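Local coordinates for protein Cas13d (uncultured Ruminococcus sp, PDB 6IV9) that binds a CRISPR RNA as the Cas13d effector and probably uses its two HEPN domains for CRISPR RNA maturation and target cleavage, at residues K378-F391 and E440-F454. The protein carries 2 engineered substitutions. Numbering follows the deposited sequence.
Sequences KLREKMLEEYGFRF and EGIYADEAAKLWGKF. With nucleotides of chain B.
Met383 and Ala447 bring the helical segments 378-386 and 440-454 closest, their CA atoms 5.1 Å apart, where the axes cross at -70° and 8.5 Å. The Ala447 methyl, packed against Lys382 CB and Met383 CG, permits this close approach. Leu379, Lys382 and Met383 enter holes of the other helix; Met383, bent at chi3 (84°), lays its methyl among Leu450, Trp451 and Phe454. At Tyr387, where the backbone leaves helical angles, CB sits over the Trp451 five-membered ring, 3.4 Å from its centroid, and the two rings form an offset stack with planes at 17°. The Phe391 edge meets the indole edge, CE2 to CH2 at 4.0 Å. An alanine in place of Trp451 would probably deprive Tyr387 of its stacking surface and open a gap beside Met383 and Phe391. At the opposite end, Lys378 CD lies over the centre of the Tyr443 face, while its NZ salt-bridges Glu440 OE1 (2.9 Å) on its syn lone pair and bonds OE2 weakly; Lys382 NZ makes a weak salt bridge to OE1. This is a knobs-into-holes helix crossing flanked by a salt-bridge network, with Tyr443 OH donating to an RNA phosphate, OP1 of C32 of chain B (2.7 Å).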
loop_
_atom_site.group_PDB
_atom_site.type_symbol
_atom_site.label_atom_id
_atom_site.label_comp_id
_atom_site.label_asym_id
_atom_site.label_seq_id
_atom_site.Cartn_x
_atom_site.Cartn_y
_atom_site.Cartn_z
ATOM N N LYS A 378 -8.123 3.225 -19.128
ATOM C CA LYS A 378 -9.588 3.045 -19.211
ATOM C C LYS A 378 -10.077 3.417 -20.610
ATOM O O LYS A 378 -10.951 2.747 -21.107
ATOM C CB LYS A 378 -10.295 3.820 -18.105
ATOM C CG LYS A 378 -11.727 3.397 -17.851
ATOM C CD LYS A 378 -12.476 4.356 -16.991
ATOM C CE LYS A 378 -12.847 3.784 -15.650
ATOM N NZ LYS A 378 -13.654 2.549 -15.794
ATOM N N LEU A 379 -9.538 4.484 -21.189
ATOM C CA LEU A 379 -9.952 4.891 -22.549
ATOM C C LEU A 379 -9.579 3.784 -23.536
ATOM O O LEU A 379 -10.427 3.402 -24.319
ATOM C CB LEU A 379 -9.243 6.191 -22.917
ATOM C CG LEU A 379 -9.772 7.437 -22.226
ATOM C CD1 LEU A 379 -8.838 8.598 -22.452
ATOM C CD2 LEU A 379 -11.169 7.770 -22.708
ATOM N N ARG A 380 -8.358 3.275 -23.443
ATOM C CA ARG A 380 -7.917 2.195 -24.354
ATOM C C ARG A 380 -8.798 0.965 -24.135
ATOM O O ARG A 380 -9.195 0.357 -25.108
ATOM C CB ARG A 380 -6.443 1.871 -24.118
ATOM C CG ARG A 380 -5.949 0.661 -24.886
ATOM C CD ARG A 380 -5.788 -0.537 -23.993
ATOM N NE ARG A 380 -4.748 -0.269 -23.027
ATOM C CZ ARG A 380 -4.554 -0.963 -21.928
ATOM N NH1 ARG A 380 -5.365 -1.956 -21.632
ATOM N NH2 ARG A 380 -3.546 -0.670 -21.133
ATOM N N GLU A 381 -9.098 0.636 -22.885
ATOM C CA GLU A 381 -9.944 -0.545 -22.603
ATOM C C GLU A 381 -11.335 -0.359 -23.225
ATOM O O GLU A 381 -11.849 -1.307 -23.748
ATOM C CB GLU A 381 -10.052 -0.779 -21.103
ATOM C CG GLU A 381 -8.849 -1.463 -20.506
ATOM C CD GLU A 381 -8.902 -1.560 -18.991
ATOM O OE1 GLU A 381 -8.186 -2.390 -18.440
ATOM O OE2 GLU A 381 -9.661 -0.801 -18.369
ATOM N N LYS A 382 -11.923 0.822 -23.111
ATOM C CA LYS A 382 -13.250 1.065 -23.714
ATOM C C LYS A 382 -13.152 0.966 -25.238
ATOM O O LYS A 382 -14.075 0.450 -25.837
ATOM C CB LYS A 382 -13.826 2.400 -23.248
ATOM C CG LYS A 382 -14.051 2.512 -21.747
ATOM C CD LYS A 382 -15.468 2.864 -21.362
ATOM C CE LYS A 382 -15.835 2.501 -19.940
ATOM N NZ LYS A 382 -17.056 1.670 -19.867
ATOM N N MET A 383 -12.074 1.471 -25.827
ATOM C CA MET A 383 -11.929 1.418 -27.299
ATOM C C MET A 383 -11.891 -0.042 -27.736
ATOM O O MET A 383 -12.542 -0.376 -28.705
ATOM C CB MET A 383 -10.640 2.101 -27.762
ATOM C CG MET A 383 -10.681 3.599 -27.707
ATOM S SD MET A 383 -9.064 4.358 -27.769
ATOM C CE MET A 383 -8.765 4.408 -29.529
ATOM N N LEU A 384 -11.114 -0.858 -27.051
ATOM C CA LEU A 384 -11.011 -2.289 -27.401
ATOM C C LEU A 384 -12.317 -3.033 -27.145
ATOM O O LEU A 384 -12.586 -3.968 -27.866
ATOM C CB LEU A 384 -9.832 -2.917 -26.667
ATOM C CG LEU A 384 -8.480 -2.385 -27.108
ATOM C CD1 LEU A 384 -7.364 -3.254 -26.586
ATOM C CD2 LEU A 384 -8.418 -2.278 -28.609
ATOM N N GLU A 385 -13.036 -2.692 -26.085
ATOM C CA GLU A 385 -14.287 -3.422 -25.784
ATOM C C GLU A 385 -15.342 -3.212 -26.865
ATOM O O GLU A 385 -15.966 -4.169 -27.261
ATOM C CB GLU A 385 -14.925 -2.879 -24.515
ATOM C CG GLU A 385 -14.250 -3.335 -23.254
ATOM C CD GLU A 385 -14.678 -2.527 -22.043
ATOM O OE1 GLU A 385 -13.898 -2.473 -21.077
ATOM O OE2 GLU A 385 -15.791 -1.953 -22.077
ATOM N N GLU A 386 -15.630 -1.961 -27.175
ATOM C CA GLU A 386 -16.637 -1.607 -28.197
ATOM C C GLU A 386 -16.184 -1.821 -29.641
ATOM O O GLU A 386 -17.017 -2.220 -30.438
ATOM C CB GLU A 386 -17.059 -0.155 -28.025
ATOM C CG GLU A 386 -17.880 0.064 -26.782
ATOM C CD GLU A 386 -18.892 -1.022 -26.472
ATOM O OE1 GLU A 386 -18.756 -1.672 -25.412
ATOM O OE2 GLU A 386 -19.810 -1.204 -27.279
ATOM N N TYR A 387 -14.958 -1.445 -29.985
ATOM C CA TYR A 387 -14.609 -1.466 -31.422
ATOM C C TYR A 387 -13.426 -2.350 -31.797
ATOM O O TYR A 387 -13.362 -2.712 -32.956
ATOM C CB TYR A 387 -14.303 -0.046 -31.879
ATOM C CG TYR A 387 -15.233 0.989 -31.313
ATOM C CD1 TYR A 387 -16.485 1.185 -31.856
ATOM C CD2 TYR A 387 -14.862 1.773 -30.238
ATOM C CE1 TYR A 387 -17.350 2.126 -31.339
ATOM C CE2 TYR A 387 -15.712 2.724 -29.712
ATOM C CZ TYR A 387 -16.960 2.904 -30.270
ATOM O OH TYR A 387 -17.819 3.834 -29.781
ATOM N N GLY A 388 -12.500 -2.586 -30.887
ATOM C CA GLY A 388 -11.290 -3.342 -31.237
ATOM C C GLY A 388 -11.243 -4.668 -30.539
ATOM O O GLY A 388 -10.159 -5.137 -30.302
ATOM N N PHE A 389 -12.398 -5.299 -30.362
ATOM C CA PHE A 389 -12.529 -6.558 -29.588
ATOM C C PHE A 389 -11.694 -7.680 -30.199
ATOM O O PHE A 389 -11.313 -8.588 -29.478
ATOM C CB PHE A 389 -13.997 -6.928 -29.413
ATOM C CG PHE A 389 -14.848 -6.642 -30.616
ATOM C CD1 PHE A 389 -14.952 -7.566 -31.640
ATOM C CD2 PHE A 389 -15.531 -5.451 -30.727
ATOM C CE1 PHE A 389 -15.738 -7.304 -32.747
ATOM C CE2 PHE A 389 -16.311 -5.189 -31.835
ATOM C CZ PHE A 389 -16.422 -6.119 -32.835
ATOM N N ARG A 390 -11.414 -7.580 -31.494
ATOM C CA ARG A 390 -10.599 -8.572 -32.244
ATOM C C ARG A 390 -9.177 -8.615 -31.668
ATOM O O ARG A 390 -8.585 -9.679 -31.632
ATOM C CB ARG A 390 -10.655 -8.247 -33.735
ATOM C CG ARG A 390 -9.335 -7.826 -34.349
ATOM C CD ARG A 390 -9.518 -7.322 -35.765
ATOM N NE ARG A 390 -10.402 -6.175 -35.856
ATOM C CZ ARG A 390 -10.036 -4.981 -36.293
ATOM N NH1 ARG A 390 -10.773 -3.917 -36.028
ATOM N NH2 ARG A 390 -8.919 -4.860 -36.979
ATOM N N PHE A 391 -8.683 -7.470 -31.201
ATOM C CA PHE A 391 -7.328 -7.309 -30.617
ATOM C C PHE A 391 -7.255 -7.972 -29.250
ATOM O O PHE A 391 -6.169 -8.155 -28.746
ATOM C CB PHE A 391 -6.986 -5.831 -30.481
ATOM C CG PHE A 391 -6.966 -5.093 -31.786
ATOM C CD1 PHE A 391 -6.408 -5.661 -32.912
ATOM C CD2 PHE A 391 -7.537 -3.846 -31.896
ATOM C CE1 PHE A 391 -6.409 -4.978 -34.115
ATOM C CE2 PHE A 391 -7.538 -3.167 -33.095
ATOM C CZ PHE A 391 -6.973 -3.734 -34.200
ATOM N N GLU A 440 -18.651 6.390 -16.421
ATOM C CA GLU A 440 -18.386 5.338 -17.434
ATOM C C GLU A 440 -18.852 5.836 -18.803
ATOM O O GLU A 440 -18.151 5.609 -19.767
ATOM C CB GLU A 440 -19.097 4.046 -17.062
ATOM C CG GLU A 440 -18.503 3.369 -15.852
ATOM C CD GLU A 440 -16.993 3.266 -15.880
ATOM O OE1 GLU A 440 -16.485 2.384 -16.576
ATOM O OE2 GLU A 440 -16.335 4.083 -15.216
ATOM N N GLY A 441 -19.990 6.516 -18.849
ATOM C CA GLY A 441 -20.530 7.067 -20.100
ATOM C C GLY A 441 -19.588 8.087 -20.696
ATOM O O GLY A 441 -19.465 8.138 -21.894
ATOM N N ILE A 442 -18.964 8.899 -19.858
ATOM C CA ILE A 442 -18.017 9.921 -20.366
ATOM C C ILE A 442 -16.814 9.224 -21.012
ATOM O O ILE A 442 -16.392 9.647 -22.060
ATOM C CB ILE A 442 -17.650 10.901 -19.244
ATOM C CG1 ILE A 442 -18.841 11.788 -18.890
ATOM C CG2 ILE A 442 -16.438 11.714 -19.623
ATOM C CD1 ILE A 442 -18.838 12.304 -17.490
ATOM N N TYR A 443 -16.294 8.182 -20.376
ATOM C CA TYR A 443 -15.150 7.433 -20.937
ATOM C C TYR A 443 -15.576 6.779 -22.254
ATOM O O TYR A 443 -14.822 6.793 -23.202
ATOM C CB TYR A 443 -14.654 6.408 -19.921
ATOM C CG TYR A 443 -13.646 6.955 -18.948
ATOM C CD1 TYR A 443 -12.315 7.033 -19.288
ATOM C CD2 TYR A 443 -14.023 7.427 -17.707
ATOM C CE1 TYR A 443 -11.375 7.539 -18.418
ATOM C CE2 TYR A 443 -13.096 7.943 -16.822
ATOM C CZ TYR A 443 -11.764 7.995 -17.179
ATOM O OH TYR A 443 -10.828 8.493 -16.342
ATOM N N ALA A 444 -16.778 6.217 -22.271
ATOM C CA ALA A 444 -17.287 5.555 -23.486
ATOM C C ALA A 444 -17.432 6.572 -24.626
ATOM O O ALA A 444 -16.984 6.276 -25.715
ATOM C CB ALA A 444 -18.580 4.871 -23.159
ATOM N N ASP A 445 -17.994 7.747 -24.368
ATOM C CA ASP A 445 -18.159 8.761 -25.441
ATOM C C ASP A 445 -16.781 9.179 -25.958
ATOM O O ASP A 445 -16.627 9.312 -27.150
ATOM C CB ASP A 445 -18.960 9.969 -24.965
ATOM C CG ASP A 445 -20.401 9.647 -24.634
ATOM O OD1 ASP A 445 -20.887 8.619 -25.090
ATOM O OD2 ASP A 445 -21.008 10.419 -23.903
ATOM N N GLU A 446 -15.822 9.378 -25.063
ATOM C CA GLU A 446 -14.457 9.777 -25.471
ATOM C C GLU A 446 -13.818 8.666 -26.311
ATOM O O GLU A 446 -13.168 8.986 -27.270
ATOM C CB GLU A 446 -13.592 10.142 -24.271
ATOM C CG GLU A 446 -12.326 10.860 -24.652
ATOM C CD GLU A 446 -12.457 12.302 -25.102
ATOM O OE1 GLU A 446 -13.564 12.807 -25.114
ATOM O OE2 GLU A 446 -11.444 12.909 -25.413
ATOM N N ALA A 447 -14.033 7.410 -25.943
ATOM C CA ALA A 447 -13.457 6.259 -26.673
ATOM C C ALA A 447 -13.989 6.240 -28.109
ATOM O O ALA A 447 -13.250 5.912 -29.007
ATOM C CB ALA A 447 -13.781 4.983 -25.957
ATOM N N ALA A 448 -15.257 6.589 -28.276
ATOM C CA ALA A 448 -15.872 6.625 -29.616
ATOM C C ALA A 448 -15.156 7.661 -30.478
ATOM O O ALA A 448 -14.857 7.349 -31.611
ATOM C CB ALA A 448 -17.321 6.965 -29.468
ATOM N N LYS A 449 -14.910 8.855 -29.953
ATOM C CA LYS A 449 -14.180 9.876 -30.742
ATOM C C LYS A 449 -12.756 9.387 -31.009
ATOM O O LYS A 449 -12.245 9.619 -32.098
ATOM C CB LYS A 449 -14.156 11.219 -30.016
ATOM C CG LYS A 449 -15.515 11.767 -29.618
ATOM C CD LYS A 449 -15.439 13.121 -28.978
ATOM C CE LYS A 449 -16.461 13.334 -27.888
ATOM N NZ LYS A 449 -16.876 14.752 -27.792
ATOM N N LEU A 450 -12.140 8.756 -30.015
ATOM C CA LEU A 450 -10.747 8.273 -30.157
ATOM C C LEU A 450 -10.665 7.193 -31.234
ATOM O O LEU A 450 -9.698 7.174 -31.940
ATOM C CB LEU A 450 -10.234 7.789 -28.802
ATOM C CG LEU A 450 -9.911 8.901 -27.806
ATOM C CD1 LEU A 450 -9.560 8.332 -26.451
ATOM C CD2 LEU A 450 -8.792 9.777 -28.317
ATOM N N TRP A 451 -11.659 6.326 -31.328
ATOM C CA TRP A 451 -11.624 5.249 -32.342
ATOM C C TRP A 451 -11.607 5.828 -33.754
ATOM O O TRP A 451 -10.845 5.345 -34.558
ATOM C CB TRP A 451 -12.809 4.318 -32.181
ATOM C CG TRP A 451 -12.683 3.123 -33.061
ATOM C CD1 TRP A 451 -13.467 2.801 -34.121
ATOM C CD2 TRP A 451 -11.710 2.079 -32.951
ATOM N NE1 TRP A 451 -13.053 1.625 -34.669
ATOM C CE2 TRP A 451 -11.978 1.159 -33.977
ATOM C CE3 TRP A 451 -10.641 1.830 -32.090
ATOM C CZ2 TRP A 451 -11.220 0.011 -34.163
ATOM C CZ3 TRP A 451 -9.893 0.697 -32.275
ATOM C CH2 TRP A 451 -10.176 -0.196 -33.299
ATOM N N GLY A 452 -12.401 6.852 -34.018
ATOM C CA GLY A 452 -12.403 7.429 -35.368
ATOM C C GLY A 452 -11.033 7.968 -35.690
ATOM O O GLY A 452 -10.599 7.877 -36.827
ATOM N N LYS A 453 -10.412 8.607 -34.714
ATOM C CA LYS A 453 -9.059 9.176 -34.885
ATOM C C LYS A 453 -7.938 8.128 -34.970
ATOM O O LYS A 453 -7.035 8.333 -35.763
ATOM C CB LYS A 453 -8.821 10.164 -33.751
ATOM C CG LYS A 453 -7.513 10.915 -33.802
ATOM C CD LYS A 453 -7.320 11.720 -32.561
ATOM C CE LYS A 453 -7.312 13.208 -32.775
ATOM N NZ LYS A 453 -7.768 13.898 -31.553
ATOM N N PHE A 454 -7.973 7.079 -34.151
ATOM C CA PHE A 454 -6.824 6.139 -34.071
ATOM C C PHE A 454 -7.097 4.737 -34.612
ATOM O O PHE A 454 -6.195 3.920 -34.490
ATOM C CB PHE A 454 -6.355 6.019 -32.623
ATOM C CG PHE A 454 -5.702 7.268 -32.109
ATOM C CD1 PHE A 454 -4.408 7.577 -32.462
ATOM C CD2 PHE A 454 -6.393 8.149 -31.312
ATOM C CE1 PHE A 454 -3.810 8.733 -32.007
ATOM C CE2 PHE A 454 -5.796 9.305 -30.857
ATOM C CZ PHE A 454 -4.506 9.590 -31.202
ATOM P P C B 32 -11.418 10.037 -12.804
ATOM O OP1 C B 32 -11.860 9.314 -14.038
ATOM O OP2 C B 32 -11.711 9.441 -11.504
ATOM O "O5'" C B 32 -9.888 10.365 -12.964
ATOM C "C5'" C B 32 -8.826 9.500 -12.538
ATOM C "C4'" C B 32 -7.540 10.251 -12.580
ATOM O "O4'" C B 32 -7.564 11.283 -11.573
ATOM C "C3'" C B 32 -6.328 9.418 -12.228
ATOM O "O3'" C B 32 -5.836 8.730 -13.372
ATOM C "C2'" C B 32 -5.360 10.468 -11.736
ATOM O "O2'" C B 32 -4.700 11.154 -12.778
ATOM C "C1'" C B 32 -6.289 11.388 -10.960
ATOM N N1 C B 32 -6.422 11.014 -9.535
ATOM C C2 C B 32 -5.327 11.191 -8.693
ATOM O O2 C B 32 -4.264 11.592 -9.176
ATOM N N3 C B 32 -5.452 10.910 -7.380
ATOM C C4 C B 32 -6.621 10.485 -6.897
ATOM N N4 C B 32 -6.703 10.238 -5.587
ATOM C C5 C B 32 -7.779 10.366 -7.719
ATOM C C6 C B 32 -7.634 10.635 -9.025
HETATM O O HOH W 1 -17.609 3.846 -27.064
#